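Local coordinates for protein probable amidase (Thermus thermophilus, PDB 2DC0) that is a probable amidase of the amidase family, an alpha/beta protein built round a large mixed beta sheet flanked by helices, at residues L50-E55 and Q60-L65; P95-A98 and L104-A107; L18-E23 and G67-V72. All blocks are in the same frame, centred on the assembly; numbering follows the deposited sequence.

Contact 1. Residues L50-E55 and Q60-L65; sequences LALTEE and QVRGPL
E55 and R62 form a side-on, bidentate salt bridge, their carboxylate and guanidinium laid nearly in one plane, only 30° apart, while their chains cross at about a right angle. The arginine presents its side, NE together with one terminal nitrogen, so each carboxylate oxygen receives its own N-H. R62 NE reaches E55 OE1 at 2.7 Å on the syn lone pair, although OE1 is tilted somewhat out of the guanidinium plane. R62 NH2 gives E55 OE2 a straighter bond of 2.8 Å, with OE2 in the guanidinium plane. Two bonds to two oxygens fix the rotation of both groups. The extended chain of R62 from CG to NE spans the gap, and a long, charged, flat-ended residue suits that task.

L52 supplies the apolar side: its CD2 lies over one face of the guanidinium, 3.6 Å from R62 NE and offset toward the rim. A leucine one helical turn before E55 can do this because CG lies anti to the carbonyl carbon (chi1 -68°), which brings the branch end nearer R62 than the root of the side chain is.

The chain just after the helix is also tied back: Q60 N donates to E55 O at 2.8 Å, from above the carbonyl plane, and the CB atoms of E55 and Q60 pass 4.1 Å apart. With the salt bridge, this bond closes the turn from helix 42-57 into the loop that leads to strand 69-73. L52 and T53 pack on P17 of helix 17-30, and at the loop's far end P64 and L65 rest on helix 213-224.

Contact 2. Residues P95-A98 and L104-A107; sequences PEEA and LREA
R105 grips E97 side-on with two nitrogens, one to each carboxylate oxygen. The shorter bond runs from R105 NE to E97 OE2, 2.7 Å. The other, from R105 NH2 to E97 OE1, is 3.0 Å long, and both are nearly straight. Each oxygen uses its syn lone pair and lies in the guanidinium plane, and the two flat groups are only 15° apart, the geometry of a bidentate salt bridge. E97 arrives with its chain fully extended, whereas R105 bends at chi3 (64°) to turn its NE edge to the acid.

The bridge reaches from E97, the residue before the N-cap A98, to R105, later on the same short helix 99-106. This helix lies in the beta-alpha-beta crossover between the parallel neighbours 69-73 and 110-115. A long acid and a long arginine suit these places, since the nearest CA atoms, those of E97 and R105, are 9.9 Å apart.

R102 also forms a salt bridge with E97 OE1. K79 lies close to R105 NH2 and touches E97, so the carboxylate probably offsets several neighbouring positive charges. L104 of the same helix packs on L219 and L223 of helix 213-224, with A107 touching I222.

Contact 3. Residues L18-E23 and G67-V72; sequences LALLEE and GLPLTV
L20 meets the loop and the start of strand 69-73 with two parts of its side chain, its root and one methyl branch. At the root, CB lies 3.9 Å from P69 CD and 4.2 Å from P69 CG, so the first carbon beyond the helix backbone already rests against the proline ring. The ring also reaches the backbone, with P69 CG 4.1 Å from L20 O. Proline suits this place: its ring, held to the backbone, sets CD and CG against L20 CB.

From CB the chain turns so that CG lies anti to the carbonyl carbon (chi1 -70°), and chi2 near 175° carries CD1 onward to the segment before the strand. There L20 CD1 has two neighbours, G67 O at 3.9 Å and L68 CD2, also at 3.9 Å. L20 and L68 lie side by side and point the same way, and in each leucine one terminal methyl does the touching. The backbone of L68 directs its CB away from the helix, yet the end of the chain comes back to touch L20; the apolar ends of both leucines suit a buried place. G67 occupies a backbone conformation (phi 80°) in which a CB would press on the preceding carbonyl oxygen, which explains the glycine. G67 O is buried with no partner in the model; among the atoms of this contact it meets L20 CD1.

All the touching residues are buried, and no hydrogen bond crosses the contact. Helix 17-30 packs against the start of strand 69-73 by apolar contact, with L10 of helix 3-11 touching both L20 and L68. L21 packs on helix 42-57 and on F112 of strand 110-115, the strand that runs parallel beside 69-73.

The three contacts lie on the same side of the chain's centre, at one end of the large mixed sheet. Contact 3 spans the longest stretch of chain, and contact 1 falls within it, with centres about 12 Å apart; contact 2 follows later, its centre about 16 Å from that of contact 1 and 17 Å from that of contact 3. Strand 69-73 lies in sequence between the helices of contacts 1 and 2. They also touch directly: L65 N probably bonds to A107 O at 3.0 Å, L52 CD1 packs on G67 CA, and L104 reaches L70. Two partly buried salt bridges thus hold the chain before and after strand 69-73, while contact 3 packs a helix on the strand's start.

Contact 1. Residues L50-E55 and Q60-L65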
ATOM      1  N   LEU A  50      -9.876   5.433 -43.967  1.00 24.30           N
ATOM      2  CA  LEU A  50     -10.750   5.022 -45.067  1.00 25.29           C
ATOM      3  C   LEU A  50     -11.438   3.698 -44.749  1.00 24.59           C
ATOM      4  O   LEU A  50     -12.646   3.547 -44.952  1.00 26.41           O
ATOM      5  CB  LEU A  50      -9.942   4.884 -46.363  1.00 25.61           C
ATOM      6  CG  LEU A  50      -9.354   6.179 -46.939  1.00 28.09           C
ATOM      7  CD1 LEU A  50      -8.452   5.855 -48.129  1.00 28.74           C
ATOM      8  CD2 LEU A  50     -10.484   7.110 -47.366  1.00 28.62           C
ATOM      9  N   ALA A  51     -10.661   2.744 -44.246  1.00 23.91           N
ATOM     10  CA  ALA A  51     -11.183   1.434 -43.886  1.00 23.82           C
ATOM     11  C   ALA A  51     -12.260   1.542 -42.813  1.00 23.91           C
ATOM     12  O   ALA A  51     -13.313   0.906 -42.908  1.00 25.55           O
ATOM     13  CB  ALA A  51     -10.043   0.534 -43.396  1.00 23.37           C
ATOM     14  N   LEU A  52     -11.997   2.345 -41.786  1.00 21.52           N
ATOM     15  CA  LEU A  52     -12.957   2.519 -40.702  1.00 21.61           C
ATOM     16  C   LEU A  52     -14.216   3.227 -41.178  1.00 20.28           C
ATOM     17  O   LEU A  52     -15.307   2.953 -40.688  1.00 21.61           O
ATOM     18  CB  LEU A  52     -12.325   3.307 -39.549  1.00 19.18           C
ATOM     19  CG  LEU A  52     -11.206   2.576 -38.796  1.00 21.59           C
ATOM     20  CD1 LEU A  52     -10.570   3.514 -37.778  1.00 21.67           C
ATOM     21  CD2 LEU A  52     -11.766   1.331 -38.118  1.00 20.21           C
ATOM     22  N   THR A  53     -14.058   4.137 -42.134  1.00 21.77           N
ATOM     23  CA  THR A  53     -15.189   4.880 -42.673  1.00 22.03           C
ATOM     24  C   THR A  53     -16.131   3.940 -43.425  1.00 24.72           C
ATOM     25  O   THR A  53     -17.346   3.956 -43.214  1.00 24.94           O
ATOM     26  CB  THR A  53     -14.713   5.991 -43.627  1.00 22.63           C
ATOM     27  OG1 THR A  53     -13.921   6.937 -42.898  1.00 21.90           O
ATOM     28  CG2 THR A  53     -15.904   6.710 -44.256  1.00 21.38           C
ATOM     29  N   GLU A  54     -15.564   3.117 -44.300  1.00 25.26           N
ATOM     30  CA  GLU A  54     -16.360   2.179 -45.079  1.00 27.41           C
ATOM     31  C   GLU A  54     -17.033   1.144 -44.177  1.00 27.43           C
ATOM     32  O   GLU A  54     -18.199   0.802 -44.381  1.00 27.87           O
ATOM     33  CB  GLU A  54     -15.476   1.488 -46.123  1.00 29.43           C
ATOM     34  CG  GLU A  54     -16.237   0.674 -47.158  1.00 34.67           C
ATOM     35  CD  GLU A  54     -17.402   1.439 -47.762  1.00 35.83           C
ATOM     36  OE1 GLU A  54     -17.245   2.641 -48.069  1.00 38.34           O
ATOM     37  OE2 GLU A  54     -18.478   0.833 -47.940  1.00 40.48           O
ATOM     38  N   GLU A  55     -16.308   0.647 -43.178  1.00 27.85           N
ATOM     39  CA  GLU A  55     -16.871  -0.337 -42.254  1.00 28.43           C
ATOM     40  C   GLU A  55     -18.103   0.232 -41.559  1.00 29.61           C
ATOM     41  O   GLU A  55     -19.131  -0.436 -41.450  1.00 28.44           O
ATOM     42  CB  GLU A  55     -15.827  -0.758 -41.213  1.00 28.35           C
ATOM     43  CG  GLU A  55     -14.890  -1.857 -41.694  1.00 28.20           C
ATOM     44  CD  GLU A  55     -13.751  -2.146 -40.728  1.00 30.27           C
ATOM     45  OE1 GLU A  55     -13.925  -1.944 -39.507  1.00 29.94           O
ATOM     46  OE2 GLU A  55     -12.677  -2.592 -41.189  1.00 30.08           O
ATOM     47  N   GLN A  60     -20.472  -2.156 -39.705  1.00 39.61           N
ATOM     48  CA  GLN A  60     -19.471  -3.034 -39.106  1.00 39.14           C
ATOM     49  C   GLN A  60     -18.639  -2.256 -38.085  1.00 37.73           C
ATOM     50  O   GLN A  60     -17.554  -1.763 -38.394  1.00 38.42           O
ATOM     51  CB  GLN A  60     -18.563  -3.619 -40.189  1.00 40.26           C
ATOM     52  CG  GLN A  60     -19.277  -4.522 -41.195  1.00 43.65           C
ATOM     53  CD  GLN A  60     -19.782  -5.817 -40.569  1.00 46.93           C
ATOM     54  OE1 GLN A  60     -20.664  -5.805 -39.706  1.00 48.31           O
ATOM     55  NE2 GLN A  60     -19.214  -6.943 -40.998  1.00 46.85           N
ATOM     56  N   VAL A  61     -19.158  -2.153 -36.865  1.00 35.98           N
ATOM     57  CA  VAL A  61     -18.490  -1.430 -35.787  1.00 33.17           C
ATOM     58  C   VAL A  61     -17.527  -2.319 -35.010  1.00 31.76           C
ATOM     59  O   VAL A  61     -17.940  -3.297 -34.392  1.00 31.41           O
ATOM     60  CB  VAL A  61     -19.525  -0.852 -34.810  1.00 34.06           C
ATOM     61  CG1 VAL A  61     -18.829  -0.082 -33.699  1.00 32.89           C
ATOM     62  CG2 VAL A  61     -20.488   0.045 -35.562  1.00 34.20           C
ATOM     63  N   ARG A  62     -16.244  -1.967 -35.031  1.00 29.82           N
ATOM     64  CA  ARG A  62     -15.225  -2.741 -34.334  1.00 28.12           C
ATOM     65  C   ARG A  62     -15.372  -2.667 -32.822  1.00 28.21           C
ATOM     66  O   ARG A  62     -15.158  -3.655 -32.124  1.00 27.33           O
ATOM     67  CB  ARG A  62     -13.823  -2.266 -34.726  1.00 27.28           C
ATOM     68  CG  ARG A  62     -13.495  -2.434 -36.202  1.00 28.67           C
ATOM     69  CD  ARG A  62     -12.021  -2.145 -36.492  1.00 29.10           C
ATOM     70  NE  ARG A  62     -11.719  -2.273 -37.918  1.00 30.37           N
ATOM     71  CZ  ARG A  62     -10.506  -2.124 -38.445  1.00 31.85           C
ATOM     72  NH1 ARG A  62      -9.467  -1.842 -37.667  1.00 31.33           N
ATOM     73  NH2 ARG A  62     -10.331  -2.247 -39.752  1.00 31.44           N
ATOM     74  N   GLY A  63     -15.736  -1.494 -32.316  1.00 27.80           N
ATOM     75  CA  GLY A  63     -15.893  -1.330 -30.883  1.00 27.06           C
ATOM     76  C   GLY A  63     -16.383   0.058 -30.515  1.00 25.64           C
ATOM     77  O   GLY A  63     -16.784   0.821 -31.389  1.00 26.56           O
ATOM     78  N   PRO A  64     -16.355   0.419 -29.224  1.00 24.25           N
ATOM     79  CA  PRO A  64     -16.810   1.733 -28.756  1.00 22.61           C
ATOM     80  C   PRO A  64     -15.989   2.932 -29.219  1.00 21.06           C
ATOM     81  O   PRO A  64     -16.473   4.059 -29.191  1.00 23.16           O
ATOM     82  CB  PRO A  64     -16.810   1.575 -27.235  1.00 24.33           C
ATOM     83  CG  PRO A  64     -15.684   0.605 -27.006  1.00 25.53           C
ATOM     84  CD  PRO A  64     -15.920  -0.421 -28.092  1.00 23.86           C
ATOM     85  N   LEU A  65     -14.757   2.691 -29.653  1.00 20.49           N
ATOM     86  CA  LEU A  65     -13.891   3.774 -30.115  1.00 19.57           C
ATOM     87  C   LEU A  65     -13.746   3.790 -31.634  1.00 20.23           C
ATOM     88  O   LEU A  65     -12.916   4.519 -32.173  1.00 19.86           O
ATOM     89  CB  LEU A  65     -12.504   3.637 -29.481  1.00 17.51           C
ATOM     90  CG  LEU A  65     -12.463   3.713 -27.949  1.00 19.10           C
ATOM     91  CD1 LEU A  65     -11.025   3.600 -27.462  1.00 17.33           C
ATOM     92  CD2 LEU A  65     -13.080   5.032 -27.495  1.00 18.37           C
TER

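Contact 2. Residues P95-A98 and L104-A107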
ATOM      1  N   PRO A  95       7.855  -5.161 -26.982  1.00 25.63           N
ATOM      2  CA  PRO A  95       7.046  -5.841 -27.994  1.00 25.58           C
ATOM      3  C   PRO A  95       6.572  -4.846 -29.054  1.00 25.83           C
ATOM      4  O   PRO A  95       6.774  -3.634 -28.918  1.00 24.49           O
ATOM      5  CB  PRO A  95       5.898  -6.426 -27.177  1.00 25.39           C
ATOM      6  CG  PRO A  95       5.725  -5.401 -26.094  1.00 25.28           C
ATOM      7  CD  PRO A  95       7.151  -5.122 -25.689  1.00 24.48           C
ATOM      8  N   GLU A  96       5.943  -5.359 -30.106  1.00 25.58           N
ATOM      9  CA  GLU A  96       5.455  -4.518 -31.198  1.00 26.75           C
ATOM     10  C   GLU A  96       4.312  -3.593 -30.772  1.00 26.26           C
ATOM     11  O   GLU A  96       4.138  -2.510 -31.330  1.00 25.93           O
ATOM     12  CB  GLU A  96       4.990  -5.398 -32.364  1.00 29.50           C
ATOM     13  CG  GLU A  96       4.435  -4.616 -33.551  1.00 33.38           C
ATOM     14  CD  GLU A  96       3.908  -5.521 -34.656  1.00 34.66           C
ATOM     15  OE1 GLU A  96       3.184  -6.487 -34.339  1.00 37.05           O
ATOM     16  OE2 GLU A  96       4.202  -5.252 -35.839  1.00 35.21           O
ATOM     17  N   GLU A  97       3.538  -4.029 -29.784  1.00 25.12           N
ATOM     18  CA  GLU A  97       2.408  -3.248 -29.309  1.00 24.33           C
ATOM     19  C   GLU A  97       2.185  -3.429 -27.815  1.00 24.72           C
ATOM     20  O   GLU A  97       2.235  -4.551 -27.302  1.00 24.51           O
ATOM     21  CB  GLU A  97       1.148  -3.660 -30.062  1.00 24.82           C
ATOM     22  CG  GLU A  97      -0.114  -2.994 -29.574  1.00 25.18           C
ATOM     23  CD  GLU A  97      -1.331  -3.452 -30.344  1.00 28.08           C
ATOM     24  OE1 GLU A  97      -1.568  -4.681 -30.405  1.00 27.80           O
ATOM     25  OE2 GLU A  97      -2.052  -2.588 -30.890  1.00 25.86           O
ATOM     26  N   ALA A  98       1.938  -2.322 -27.121  1.00 21.83           N
ATOM     27  CA  ALA A  98       1.695  -2.358 -25.685  1.00 20.93           C
ATOM     28  C   ALA A  98       0.288  -2.877 -25.439  1.00 20.82           C
ATOM     29  O   ALA A  98      -0.607  -2.700 -26.270  1.00 21.91           O
ATOM     30  CB  ALA A  98       1.852  -0.961 -25.088  1.00 19.24           C
ATOM     31  N   LEU A 104      -7.080  -0.122 -26.909  1.00 20.29           N
ATOM     32  CA  LEU A 104      -7.624   0.967 -27.705  1.00 20.32           C
ATOM     33  C   LEU A 104      -7.864   0.532 -29.146  1.00 20.68           C
ATOM     34  O   LEU A 104      -8.931   0.783 -29.708  1.00 20.60           O
ATOM     35  CB  LEU A 104      -6.675   2.169 -27.683  1.00 18.34           C
ATOM     36  CG  LEU A 104      -6.422   2.851 -26.331  1.00 18.58           C
ATOM     37  CD1 LEU A 104      -5.370   3.927 -26.514  1.00 18.28           C
ATOM     38  CD2 LEU A 104      -7.711   3.453 -25.779  1.00 16.48           C
ATOM     39  N   ARG A 105      -6.874  -0.126 -29.741  1.00 21.20           N
ATOM     40  CA  ARG A 105      -6.995  -0.579 -31.127  1.00 23.42           C
ATOM     41  C   ARG A 105      -8.149  -1.562 -31.317  1.00 23.99           C
ATOM     42  O   ARG A 105      -8.933  -1.429 -32.257  1.00 23.16           O
ATOM     43  CB  ARG A 105      -5.677  -1.213 -31.599  1.00 23.43           C
ATOM     44  CG  ARG A 105      -5.699  -1.743 -33.039  1.00 24.96           C
ATOM     45  CD  ARG A 105      -4.321  -2.250 -33.463  1.00 27.70           C
ATOM     46  NE  ARG A 105      -3.882  -3.407 -32.681  1.00 28.36           N
ATOM     47  CZ  ARG A 105      -4.369  -4.637 -32.823  1.00 30.93           C
ATOM     48  NH1 ARG A 105      -5.313  -4.880 -33.723  1.00 30.29           N
ATOM     49  NH2 ARG A 105      -3.916  -5.627 -32.063  1.00 30.42           N
ATOM     50  N   GLU A 106      -8.265  -2.547 -30.432  1.00 24.05           N
ATOM     51  CA  GLU A 106      -9.351  -3.512 -30.574  1.00 23.83           C
ATOM     52  C   GLU A 106     -10.710  -2.854 -30.352  1.00 24.77           C
ATOM     53  O   GLU A 106     -11.741  -3.395 -30.754  1.00 24.15           O
ATOM     54  CB  GLU A 106      -9.162  -4.687 -29.614  1.00 24.05           C
ATOM     55  CG  GLU A 106      -7.865  -5.444 -29.853  1.00 25.92           C
ATOM     56  CD  GLU A 106      -7.837  -6.784 -29.150  1.00 27.95           C
ATOM     57  OE1 GLU A 106      -8.290  -6.857 -27.993  1.00 28.32           O
ATOM     58  OE2 GLU A 106      -7.351  -7.757 -29.753  1.00 29.70           O
ATOM     59  N   ALA A 107     -10.715  -1.687 -29.711  1.00 22.01           N
ATOM     60  CA  ALA A 107     -11.964  -0.973 -29.485  1.00 20.87           C
ATOM     61  C   ALA A 107     -12.335  -0.214 -30.760  1.00 20.83           C
ATOM     62  O   ALA A 107     -13.426   0.344 -30.863  1.00 21.04           O
ATOM     63  CB  ALA A 107     -11.822  -0.005 -28.309  1.00 19.84           C
TER

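Contact 3. Residues L18-E23 and G67-V72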
ATOM      1  N   LEU A  18     -12.944   9.488 -41.428  1.00 22.48           N
ATOM      2  CA  LEU A  18     -12.076  10.216 -42.340  1.00 21.60           C
ATOM      3  C   LEU A  18     -12.122  11.713 -42.041  1.00 21.29           C
ATOM      4  O   LEU A  18     -11.086  12.379 -42.017  1.00 19.99           O
ATOM      5  CB  LEU A  18     -12.505   9.954 -43.786  1.00 22.91           C
ATOM      6  CG  LEU A  18     -11.649  10.628 -44.858  1.00 24.75           C
ATOM      7  CD1 LEU A  18     -10.220  10.114 -44.777  1.00 26.38           C
ATOM      8  CD2 LEU A  18     -12.240  10.350 -46.228  1.00 26.48           C
ATOM      9  N   ALA A  19     -13.321  12.240 -41.803  1.00 19.65           N
ATOM     10  CA  ALA A  19     -13.484  13.663 -41.501  1.00 21.35           C
ATOM     11  C   ALA A  19     -12.870  14.016 -40.147  1.00 20.17           C
ATOM     12  O   ALA A  19     -12.263  15.075 -39.988  1.00 20.03           O
ATOM     13  CB  ALA A  19     -14.974  14.042 -41.513  1.00 21.24           C
ATOM     14  N   LEU A  20     -13.047  13.136 -39.165  1.00 18.93           N
ATOM     15  CA  LEU A  20     -12.482  13.381 -37.843  1.00 19.61           C
ATOM     16  C   LEU A  20     -10.957  13.422 -37.945  1.00 18.12           C
ATOM     17  O   LEU A  20     -10.310  14.237 -37.289  1.00 17.53           O
ATOM     18  CB  LEU A  20     -12.923  12.293 -36.855  1.00 18.69           C
ATOM     19  CG  LEU A  20     -14.409  12.333 -36.464  1.00 19.53           C
ATOM     20  CD1 LEU A  20     -14.768  11.138 -35.584  1.00 17.00           C
ATOM     21  CD2 LEU A  20     -14.693  13.638 -35.735  1.00 18.66           C
ATOM     22  N   LEU A  21     -10.387  12.554 -38.780  1.00 17.52           N
ATOM     23  CA  LEU A  21      -8.939  12.525 -38.955  1.00 18.78           C
ATOM     24  C   LEU A  21      -8.456  13.806 -39.627  1.00 20.36           C
ATOM     25  O   LEU A  21      -7.507  14.440 -39.159  1.00 20.25           O
ATOM     26  CB  LEU A  21      -8.500  11.313 -39.790  1.00 19.09           C
ATOM     27  CG  LEU A  21      -6.980  11.209 -40.042  1.00 18.88           C
ATOM     28  CD1 LEU A  21      -6.242  11.086 -38.718  1.00 17.44           C
ATOM     29  CD2 LEU A  21      -6.670  10.011 -40.931  1.00 19.21           C
ATOM     30  N   GLU A  22      -9.103  14.192 -40.724  1.00 20.94           N
ATOM     31  CA  GLU A  22      -8.709  15.413 -41.421  1.00 21.07           C
ATOM     32  C   GLU A  22      -8.683  16.597 -40.468  1.00 19.63           C
ATOM     33  O   GLU A  22      -7.809  17.451 -40.561  1.00 18.55           O
ATOM     34  CB  GLU A  22      -9.662  15.712 -42.584  1.00 22.41           C
ATOM     35  CG  GLU A  22      -9.513  14.762 -43.750  1.00 26.56           C
ATOM     36  CD  GLU A  22      -8.075  14.665 -44.234  1.00 28.30           C
ATOM     37  OE1 GLU A  22      -7.478  15.718 -44.545  1.00 27.81           O
ATOM     38  OE2 GLU A  22      -7.545  13.534 -44.293  1.00 31.53           O
ATOM     39  N   GLU A  23      -9.650  16.649 -39.559  1.00 18.88           N
ATOM     40  CA  GLU A  23      -9.707  17.729 -38.588  1.00 19.98           C
ATOM     41  C   GLU A  23      -8.460  17.679 -37.701  1.00 20.19           C
ATOM     42  O   GLU A  23      -7.815  18.699 -37.477  1.00 19.16           O
ATOM     43  CB  GLU A  23     -10.969  17.597 -37.733  1.00 23.02           C
ATOM     44  CG  GLU A  23     -11.032  18.535 -36.532  1.00 29.28           C
ATOM     45  CD  GLU A  23     -10.909  20.000 -36.920  1.00 35.16           C
ATOM     46  OE1 GLU A  23     -11.618  20.429 -37.857  1.00 37.53           O
ATOM     47  OE2 GLU A  23     -10.115  20.725 -36.277  1.00 37.94           O
ATOM     48  N   GLY A  67     -13.304   4.436 -35.232  1.00 19.82           N
ATOM     49  CA  GLY A  67     -13.129   5.645 -36.014  1.00 21.50           C
ATOM     50  C   GLY A  67     -12.700   6.910 -35.292  1.00 21.84           C
ATOM     51  O   GLY A  67     -12.560   7.956 -35.925  1.00 21.40           O
ATOM     52  N   LEU A  68     -12.490   6.833 -33.980  1.00 20.31           N
ATOM     53  CA  LEU A  68     -12.079   8.010 -33.213  1.00 20.04           C
ATOM     54  C   LEU A  68     -10.556   8.158 -33.191  1.00 18.29           C
ATOM     55  O   LEU A  68      -9.840   7.243 -32.783  1.00 17.50           O
ATOM     56  CB  LEU A  68     -12.619   7.920 -31.779  1.00 19.20           C
ATOM     57  CG  LEU A  68     -14.145   7.788 -31.666  1.00 18.66           C
ATOM     58  CD1 LEU A  68     -14.558   7.620 -30.214  1.00 17.11           C
ATOM     59  CD2 LEU A  68     -14.803   9.010 -32.279  1.00 17.26           C
ATOM     60  N   PRO A  69     -10.046   9.323 -33.629  1.00 19.32           N
ATOM     61  CA  PRO A  69      -8.609   9.610 -33.669  1.00 18.18           C
ATOM     62  C   PRO A  69      -8.035   9.913 -32.288  1.00 18.90           C
ATOM     63  O   PRO A  69      -8.513  10.813 -31.595  1.00 18.50           O
ATOM     64  CB  PRO A  69      -8.532  10.807 -34.612  1.00 18.71           C
ATOM     65  CG  PRO A  69      -9.769  11.565 -34.253  1.00 21.28           C
ATOM     66  CD  PRO A  69     -10.823  10.474 -34.132  1.00 20.43           C
ATOM     67  N   LEU A  70      -7.019   9.144 -31.899  1.00 16.09           N
ATOM     68  CA  LEU A  70      -6.347   9.303 -30.608  1.00 17.78           C
ATOM     69  C   LEU A  70      -4.840   9.255 -30.817  1.00 16.43           C
ATOM     70  O   LEU A  70      -4.372   8.720 -31.819  1.00 17.62           O
ATOM     71  CB  LEU A  70      -6.720   8.167 -29.642  1.00 18.19           C
ATOM     72  CG  LEU A  70      -8.060   8.164 -28.898  1.00 20.17           C
ATOM     73  CD1 LEU A  70      -9.209   8.165 -29.883  1.00 22.35           C
ATOM     74  CD2 LEU A  70      -8.130   6.925 -28.006  1.00 20.92           C
ATOM     75  N   THR A  71      -4.087   9.811 -29.872  1.00 15.04           N
ATOM     76  CA  THR A  71      -2.629   9.794 -29.938  1.00 14.94           C
ATOM     77  C   THR A  71      -2.119   8.965 -28.756  1.00 16.37           C
ATOM     78  O   THR A  71      -2.867   8.703 -27.809  1.00 16.42           O
ATOM     79  CB  THR A  71      -2.039  11.225 -29.868  1.00 15.10           C
ATOM     80  OG1 THR A  71      -2.470  11.860 -28.662  1.00 16.08           O
ATOM     81  CG2 THR A  71      -2.505  12.060 -31.063  1.00 16.66           C
ATOM     82  N   VAL A  72      -0.850   8.562 -28.811  1.00 15.84           N
ATOM     83  CA  VAL A  72      -0.245   7.732 -27.765  1.00 16.44           C
ATOM     84  C   VAL A  72       1.149   8.213 -27.375  1.00 16.27           C
ATOM     85  O   VAL A  72       2.000   8.410 -28.245  1.00 16.18           O
ATOM     86  CB  VAL A  72      -0.112   6.260 -28.240  1.00 16.29           C
ATOM     87  CG1 VAL A  72       0.561   5.415 -27.164  1.00 15.31           C
ATOM     88  CG2 VAL A  72      -1.488   5.694 -28.584  1.00 15.68           C
TER